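Local coordinates for protein putative nucleotide sugar epimerase/ dehydratase (Bordetella bronchiseptica, PDB 2Q1S) that binds NADH in a Rossmann fold and probably acts as a nucleotide sugar epimerase or dehydratase in lipopolysaccharide O-antigen biosynthesis, at residues A[281-286]-A[332-337]; A[288-293]-A[323-328]. All blocks are in the same frame, centred on the assembly; numbering follows the deposited sequence.

Interaction 1 of 2, residues A[281-286]-A[332-337]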
loop_
_atom_site.group_PDB
_atom_site.type_symbol
_atom_site.label_atom_id
_atom_site.label_comp_id
_atom_site.label_asym_id
_atom_site.label_seq_id
_atom_site.Cartn_x
_atom_site.Cartn_y
_atom_site.Cartn_z
ATOM N N GLY A 281 7.985 -7.815 -14.858
ATOM C CA GLY A 281 8.132 -9.144 -14.313
ATOM C C GLY A 281 8.701 -9.217 -12.915
ATOM O O GLY A 281 9.055 -8.205 -12.309
ATOM N N VAL A 282 8.794 -10.468 -12.436
ATOM C CA VAL A 282 9.284 -10.748 -11.066
ATOM C C VAL A 282 10.132 -12.017 -11.070
ATOM O O VAL A 282 9.778 -13.002 -11.733
ATOM C CB VAL A 282 8.142 -10.825 -10.000
ATOM C CG1 VAL A 282 7.030 -11.835 -10.389
ATOM C CG2 VAL A 282 8.688 -11.109 -8.633
ATOM N N TYR A 283 11.228 -11.973 -10.304
ATOM C CA TYR A 283 12.158 -13.103 -10.218
ATOM C C TYR A 283 12.559 -13.320 -8.783
ATOM O O TYR A 283 12.921 -12.396 -8.094
ATOM C CB TYR A 283 13.438 -12.847 -11.020
ATOM C CG TYR A 283 13.206 -12.640 -12.490
ATOM C CD1 TYR A 283 12.894 -11.351 -12.981
ATOM C CD2 TYR A 283 13.255 -13.703 -13.390
ATOM C CE1 TYR A 283 12.635 -11.151 -14.342
ATOM C CE2 TYR A 283 13.022 -13.487 -14.746
ATOM C CZ TYR A 283 12.703 -12.227 -15.207
ATOM O OH TYR A 283 12.481 -12.043 -16.564
ATOM N N ASN A 284 12.490 -14.564 -8.340
ATOM C CA ASN A 284 13.142 -14.951 -7.080
ATOM C C ASN A 284 14.660 -15.004 -7.278
ATOM O O ASN A 284 15.143 -15.646 -8.228
ATOM C CB ASN A 284 12.689 -16.335 -6.603
ATOM C CG ASN A 284 11.204 -16.408 -6.303
ATOM O OD1 ASN A 284 10.591 -15.438 -5.926
ATOM N ND2 ASN A 284 10.635 -17.595 -6.457
ATOM N N ILE A 285 15.393 -14.326 -6.391
ATOM C CA ILE A 285 16.861 -14.403 -6.330
ATOM C C ILE A 285 17.163 -15.175 -5.011
ATOM O O ILE A 285 17.024 -14.649 -3.902
ATOM C CB ILE A 285 17.484 -12.951 -6.334
ATOM C CG1 ILE A 285 17.085 -12.221 -7.639
ATOM C CG2 ILE A 285 19.020 -13.000 -6.173
ATOM C CD1 ILE A 285 17.362 -12.967 -8.935
ATOM N N ALA A 286 17.472 -16.464 -5.174
ATOM C CA ALA A 286 17.438 -17.421 -4.065
ATOM C C ALA A 286 18.514 -18.478 -4.219
ATOM O O ALA A 286 18.911 -18.794 -5.327
ATOM C CB ALA A 286 16.058 -18.092 -3.990
ATOM N N ARG A 332 17.147 -18.859 -13.266
ATOM C CA ARG A 332 18.159 -19.676 -13.913
ATOM C C ARG A 332 17.878 -19.716 -15.419
ATOM O O ARG A 332 18.860 -19.659 -16.239
ATOM C CB ARG A 332 18.142 -21.081 -13.301
ATOM C CG ARG A 332 19.139 -22.090 -13.878
ATOM C CD ARG A 332 19.046 -23.401 -13.095
ATOM N NE ARG A 332 20.019 -23.348 -11.986
ATOM C CZ ARG A 332 19.739 -23.455 -10.676
ATOM N NH1 ARG A 332 18.495 -23.656 -10.262
ATOM N NH2 ARG A 332 20.734 -23.392 -9.773
ATOM N N ARG A 333 16.578 -19.943 -15.770
ATOM C CA ARG A 333 16.180 -20.250 -17.148
ATOM C C ARG A 333 16.208 -18.992 -18.013
ATOM O O ARG A 333 16.731 -19.002 -19.135
ATOM C CB ARG A 333 14.783 -20.885 -17.149
ATOM C CG ARG A 333 14.214 -21.191 -18.538
ATOM C CD ARG A 333 12.788 -21.731 -18.466
ATOM N NE ARG A 333 11.894 -20.785 -17.800
ATOM C CZ ARG A 333 11.352 -20.963 -16.591
ATOM N NH1 ARG A 333 11.580 -22.078 -15.892
ATOM N NH2 ARG A 333 10.559 -20.022 -16.092
ATOM N N GLU A 334 15.643 -17.909 -17.483
ATOM C CA GLU A 334 15.499 -16.677 -18.239
ATOM C C GLU A 334 16.715 -15.767 -18.182
ATOM O O GLU A 334 16.979 -15.028 -19.123
ATOM C CB GLU A 334 14.298 -15.894 -17.726
ATOM C CG GLU A 334 12.980 -16.468 -18.136
ATOM C CD GLU A 334 11.834 -15.527 -17.854
ATOM O OE1 GLU A 334 12.072 -14.295 -17.719
ATOM O OE2 GLU A 334 10.692 -16.032 -17.785
ATOM N N LEU A 335 17.437 -15.794 -17.066
ATOM C CA LEU A 335 18.516 -14.844 -16.856
ATOM C C LEU A 335 19.879 -15.506 -16.843
ATOM O O LEU A 335 20.903 -14.819 -16.818
ATOM C CB LEU A 335 18.310 -14.095 -15.524
ATOM C CG LEU A 335 16.919 -13.502 -15.275
ATOM C CD1 LEU A 335 16.895 -12.821 -13.921
ATOM C CD2 LEU A 335 16.529 -12.500 -16.355
ATOM N N GLY A 336 19.889 -16.839 -16.837
ATOM C CA GLY A 336 21.135 -17.589 -16.665
ATOM C C GLY A 336 21.780 -17.358 -15.307
ATOM O O GLY A 336 22.989 -17.557 -15.151
ATOM N N PHE A 337 20.978 -16.941 -14.326
ATOM C CA PHE A 337 21.499 -16.655 -12.998
ATOM C C PHE A 337 21.285 -17.818 -12.021
ATOM O O PHE A 337 20.182 -18.357 -11.950
ATOM C CB PHE A 337 20.874 -15.370 -12.427
ATOM C CG PHE A 337 21.178 -15.178 -10.975
ATOM C CD1 PHE A 337 22.376 -14.599 -10.572
ATOM C CD2 PHE A 337 20.309 -15.647 -10.009
ATOM C CE1 PHE A 337 22.673 -14.461 -9.230
ATOM C CE2 PHE A 337 20.599 -15.502 -8.664
ATOM C CZ PHE A 337 21.791 -14.910 -8.277
#

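Interaction 2 of 2, residues A[288-293]-A[323-328]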
loop_
_atom_site.group_PDB
_atom_site.type_symbol
_atom_site.label_atom_id
_atom_site.label_comp_id
_atom_site.label_asym_id
_atom_site.label_seq_id
_atom_site.Cartn_x
_atom_site.Cartn_y
_atom_site.Cartn_z
ATOM N N GLY A 288 18.062 -21.664 -2.989
ATOM C CA GLY A 288 17.406 -22.968 -3.139
ATOM C C GLY A 288 17.836 -23.998 -2.102
ATOM O O GLY A 288 17.490 -25.194 -2.216
ATOM N N LYS A 289 18.603 -23.552 -1.106
ATOM C CA LYS A 289 19.149 -24.439 -0.076
ATOM C C LYS A 289 18.816 -23.948 1.320
ATOM O O LYS A 289 19.079 -22.790 1.658
ATOM C CB LYS A 289 20.662 -24.571 -0.242
ATOM C CG LYS A 289 21.030 -25.470 -1.392
ATOM C CD LYS A 289 22.311 -25.062 -2.088
ATOM C CE LYS A 289 22.777 -26.193 -2.999
ATOM N N GLU A 290 18.241 -24.830 2.134
ATOM C CA GLU A 290 17.860 -24.473 3.502
ATOM C C GLU A 290 18.934 -24.873 4.513
ATOM O O GLU A 290 19.501 -25.961 4.430
ATOM C CB GLU A 290 16.540 -25.120 3.898
ATOM C CG GLU A 290 15.308 -24.635 3.127
ATOM C CD GLU A 290 14.035 -25.349 3.571
ATOM O OE1 GLU A 290 12.929 -24.818 3.435
ATOM O OE2 GLU A 290 14.186 -26.566 4.103
ATOM N N THR A 291 19.197 -23.974 5.456
ATOM C CA THR A 291 20.118 -24.230 6.558
ATOM C C THR A 291 19.387 -23.909 7.843
ATOM O O THR A 291 18.776 -22.840 7.960
ATOM C CB THR A 291 21.385 -23.338 6.448
ATOM O OG1 THR A 291 21.985 -23.534 5.166
ATOM C CG2 THR A 291 22.416 -23.667 7.546
ATOM N N SER A 292 19.461 -24.792 8.815
ATOM C CA SER A 292 18.873 -24.519 10.087
ATOM C C SER A 292 19.710 -23.544 10.880
ATOM O O SER A 292 20.872 -23.428 10.670
ATOM C CB SER A 292 18.643 -25.794 10.865
ATOM O OG SER A 292 19.846 -26.360 11.294
ATOM N N ILE A 293 19.093 -22.861 11.810
ATOM C CA ILE A 293 19.827 -21.917 12.656
ATOM C C ILE A 293 20.880 -22.660 13.488
ATOM O O ILE A 293 21.968 -22.129 13.729
ATOM C CB ILE A 293 18.870 -21.068 13.524
ATOM C CG1 ILE A 293 17.865 -20.336 12.624
ATOM C CG2 ILE A 293 19.628 -20.078 14.419
ATOM C CD1 ILE A 293 18.517 -19.485 11.545
ATOM N N LYS A 323 7.024 -22.507 5.928
ATOM C CA LYS A 323 6.615 -23.390 4.840
ATOM C C LYS A 323 7.338 -23.095 3.526
ATOM O O LYS A 323 8.125 -23.921 3.050
ATOM C CB LYS A 323 5.101 -23.317 4.616
ATOM N N ARG A 324 7.075 -21.916 2.955
ATOM C CA ARG A 324 7.430 -21.628 1.561
ATOM C C ARG A 324 8.725 -20.833 1.366
ATOM O O ARG A 324 8.888 -19.740 1.926
ATOM C CB ARG A 324 6.257 -20.941 0.845
ATOM N N PHE A 325 9.640 -21.405 0.580
ATOM C CA PHE A 325 10.837 -20.697 0.110
ATOM C C PHE A 325 10.837 -20.597 -1.415
ATOM O O PHE A 325 10.338 -21.492 -2.102
ATOM C CB PHE A 325 12.131 -21.357 0.619
ATOM C CG PHE A 325 12.412 -21.096 2.083
ATOM C CD1 PHE A 325 12.237 -19.823 2.632
ATOM C CD2 PHE A 325 12.858 -22.119 2.911
ATOM C CE1 PHE A 325 12.494 -19.581 3.983
ATOM C CE2 PHE A 325 13.116 -21.886 4.266
ATOM C CZ PHE A 325 12.934 -20.616 4.797
ATOM N N GLY A 326 11.397 -19.503 -1.931
ATOM C CA GLY A 326 11.355 -19.201 -3.366
ATOM C C GLY A 326 12.165 -20.114 -4.274
ATOM O O GLY A 326 13.327 -20.430 -3.991
ATOM N N SER A 327 11.543 -20.531 -5.376
ATOM C CA SER A 327 12.246 -21.324 -6.386
ATOM C C SER A 327 13.159 -20.443 -7.229
ATOM O O SER A 327 12.726 -19.394 -7.706
ATOM C CB SER A 327 11.275 -22.052 -7.306
ATOM O OG SER A 327 11.990 -22.718 -8.330
ATOM N N PRO A 328 14.431 -20.861 -7.401
ATOM C CA PRO A 328 15.369 -20.121 -8.231
ATOM C C PRO A 328 15.268 -20.446 -9.734
ATOM O O PRO A 328 16.086 -19.968 -10.513
ATOM C CB PRO A 328 16.729 -20.585 -7.689
ATOM C CG PRO A 328 16.494 -21.990 -7.265
ATOM C CD PRO A 328 15.057 -22.063 -6.807
#

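Interaction 1 of 2, residues A[281-286]-A[332-337]
Y283 has the largest share of this contact and meets two neighbours in the helix end, L335 and E334. The packed part is apolar. L335 CD1 sits over one face of the Y283 ring, 4.0 Å from its centroid and 18° off the ring normal. This is a CH-pi contact. The methyl is offset toward the rim, and the closest carbon pair is Y283 CD2 to L335 CD1 at 3.8 Å. The second methyl, L335 CD2, lies 4.0 Å from Y283 CZ, so the fork of the leucine spans the ring from its base to its hydroxyl end. Further along, I285 crosses F337 at about a right angle. I285 CG2 is 3.9 Å from F337 CE2, and I285 CD1 is 4.1 Å from F337 CD2. With CG anti to the backbone N (chi1 169°), F337 reaches back to the isoleucine after the chain has turned at G336, which has positive phi.

The solvent side is polar. E334 is exposed, and its extended side chain brings OE1 to the ring edge, near the ring plane. Y283 OH donates to E334 OE1 at 2.6 Å, nearly along the C-O axis of that oxygen. The carboxylate stands 87° from the ring plane. The hydroxyl also accepts from the backbone N of T278. Two bonds therefore fix the phenol end, while L335 covers a face.

Strand 281-284 pairs in parallel with strand 203-212 of the Rossmann-type sheet. The end of helix 329-335 packs on Y283 through E334 and L335, and F337, just after it, packs on I285. Helix 263-276 also lines this region: C273 touches Y283 and I285, and A272 and D276 touch L335. I285 also rests on I261 of strand 257-262.

Interaction 2 of 2, residues A[288-293]-A[323-328]
G288 comes first and meets P328. Its CA lies 4.3 Å from P328 CG, the closest approach of the pair. The backbone here has positive phi (77°), and the proline ring packs beside the bare main chain. E290 follows, with its first carbon-carbon bond directed toward the loop 323-328. Its chain is extended beyond CG, and it crosses the F325 side chain obliquely. E290 CG is 3.5 Å from F325 CD2. E290 CD lies at the ring edge, in the ring plane. The closest approach of a carboxylate oxygen to the ring is doubtful. No hydrogen bond joins the two segments.

The F325 side chain is about 5 Å from those of N210 and R258, residues that bind UDP in a structure of this protein, consistent with a place beside the nucleotide-sugar site. Strand 291-292 runs antiparallel to strand 257-262, where D259 bonds the N of G288, T257 touches E290 and the backbone of R258 pairs with T291. At the helix starts, S292 OG caps the N of D295 in helix 293-304, and S327 OG caps the N of E329 in helix 329-335.

Interaction 1 is mostly buried, and interaction 2 lies at the surface. Their centres are 16 Å apart. Segments 281-286 and 288-293 follow each other in the chain, and both reach the same sheet. Their partners also belong together: the loop 323-328 leads into the helix whose end supplies 332-337. The two contacts thus join the chain on either side of S287 to successive parts of 323-337. They meet where N284 ND2 lies 3.0 Å from S327 O, a probable hydrogen bond. Interaction 1 combines apolar packing with a tyrosine-glutamate bond. Interaction 2 has no hydrogen bond between its segments and consists of looser contacts, a glycine with a proline and a glutamate with a phenylalanine edge.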